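Local coordinates for CheC-like superfamily protein (Shewanella oneidensis, PDB 3H2D), which probably acts in chemotaxis signalling as a CheX-type phosphatase that removes the phosphoryl group from the response regulator CheY, at residues B[92-95]-B[96-100]. Sequence-based numbering, arbitrary orientation.
Sequences EITN and MVTGG
E92 to N95 and M96 to G100 are consecutive turns of helix 84-107, joined by regular i to i+4 backbone bonds. M96 N donates to E92 O at 3.0 Å, and V97 N to I93 O at 2.9 Å in a nearly straight bond (N-H...O 167°). G99 N closes the series on N95 O at 2.8 Å. T94 O is gripped twice: T98 N binds it at 3.0 Å and T98 OG1 at 2.7 Å, the two donors arriving from opposite faces of its carbonyl plane. T98 can fold its hydroxyl back along the helix because OG1 sits beside its own backbone N (chi1 -50°). T94 repeats the pattern one turn earlier, OG1 bonding to V90 O, and the two threonine side chains lie side by side, pointing the same way, and both touch I47 of strand 43-51. A valine in place of T98 would probably leave T94 O with only the backbone N-H at this position as donor and set a methyl against it. On another flank I93 and V97 meet branch to branch, CG2 to CG2 at 4.0 Å, and both also pack on L14 of helix 8-21. The selenomethionine M96 doubles back along the helix: its CG lies 3.4 Å from E92 O, and the turn about CG-SE (chi3 -80°) brings CE to 3.9 Å from I93 CA. M96 also touches V17 and M21 of helix 8-21. Helix 84-107 is thus sandwiched between helix 8-21 and the antiparallel sheet, which presents I47, L58, I60 and M114 to it. E92 and N95, one turn apart on the same flank, fit the E-x2-N signature of CheC/CheX phosphatases, where the equivalent glutamate and asparagine act on phosphorylated CheY; the helix probably displays them likewise here.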
loop_
_atom_site.group_PDB
_atom_site.type_symbol
_atom_site.label_atom_id
_atom_site.label_comp_id
_atom_site.label_asym_id
_atom_site.label_seq_id
_atom_site.Cartn_x
_atom_site.Cartn_y
_atom_site.Cartn_z
ATOM N N GLU B 92 1.777 -13.265 0.586
ATOM C CA GLU B 92 1.516 -14.309 1.593
ATOM C C GLU B 92 2.280 -14.068 2.875
ATOM O O GLU B 92 1.729 -14.240 3.948
ATOM C CB GLU B 92 1.814 -15.718 1.062
ATOM C CG GLU B 92 0.801 -16.205 0.037
ATOM C CD GLU B 92 -0.642 -16.177 0.611
ATOM O OE1 GLU B 92 -0.826 -16.534 1.799
ATOM O OE2 GLU B 92 -1.581 -15.746 -0.097
ATOM N N ILE B 93 3.515 -13.616 2.778
ATOM C CA ILE B 93 4.266 -13.227 3.978
ATOM C C ILE B 93 3.543 -12.108 4.697
ATOM O O ILE B 93 3.397 -12.124 5.943
ATOM C CB ILE B 93 5.741 -12.783 3.644
ATOM C CG1 ILE B 93 6.533 -13.998 3.148
ATOM C CG2 ILE B 93 6.401 -12.130 4.859
ATOM C CD1 ILE B 93 7.929 -13.647 2.643
ATOM N N THR B 94 3.065 -11.123 3.932
ATOM C CA THR B 94 2.328 -10.005 4.531
ATOM C C THR B 94 1.081 -10.482 5.297
ATOM O O THR B 94 0.803 -10.016 6.447
ATOM C CB THR B 94 1.925 -8.976 3.455
ATOM O OG1 THR B 94 3.098 -8.492 2.815
ATOM C CG2 THR B 94 1.190 -7.806 4.063
ATOM N N ASN B 95 0.325 -11.393 4.676
ATOM C CA ASN B 95 -0.852 -11.937 5.341
ATOM C C ASN B 95 -0.482 -12.689 6.624
ATOM O O ASN B 95 -1.193 -12.576 7.629
ATOM C CB ASN B 95 -1.610 -12.913 4.451
ATOM C CG ASN B 95 -2.627 -12.264 3.593
ATOM O OD1 ASN B 95 -3.208 -11.233 3.945
ATOM N ND2 ASN B 95 -2.873 -12.896 2.405
HETATM N N MSE B 96 0.608 -13.463 6.605
HETATM C CA MSE B 96 0.981 -14.224 7.805
HETATM C C MSE B 96 1.536 -13.347 8.930
HETATM O O MSE B 96 1.260 -13.618 10.091
HETATM C CB MSE B 96 1.986 -15.351 7.473
HETATM C CG MSE B 96 1.427 -16.359 6.556
HETATM SE SE MSE B 96 2.736 -17.830 6.371
HETATM C CE MSE B 96 3.901 -16.993 5.105
ATOM N N VAL B 97 2.309 -12.307 8.596
ATOM C CA VAL B 97 2.799 -11.346 9.597
ATOM C C VAL B 97 1.627 -10.615 10.291
ATOM O O VAL B 97 1.539 -10.522 11.536
ATOM C CB VAL B 97 3.791 -10.347 8.953
ATOM C CG1 VAL B 97 4.154 -9.173 9.941
ATOM C CG2 VAL B 97 5.036 -11.120 8.505
ATOM N N THR B 98 0.715 -10.118 9.461
ATOM C CA THR B 98 -0.441 -9.349 9.925
ATOM C C THR B 98 -1.394 -10.228 10.669
ATOM O O THR B 98 -1.915 -9.840 11.709
ATOM C CB THR B 98 -1.184 -8.721 8.745
ATOM O OG1 THR B 98 -0.225 -8.045 7.923
ATOM C CG2 THR B 98 -2.258 -7.659 9.249
ATOM N N GLY B 99 -1.600 -11.437 10.167
ATOM C CA GLY B 99 -2.430 -12.406 10.868
ATOM C C GLY B 99 -1.931 -12.866 12.213
ATOM O O GLY B 99 -2.724 -12.985 13.177
ATOM N N GLY B 100 -0.635 -13.137 12.310
ATOM C CA GLY B 100 -0.046 -13.498 13.580
ATOM C C GLY B 100 -0.106 -12.355 14.573
ATOM O O GLY B 100 -0.369 -12.567 15.765
#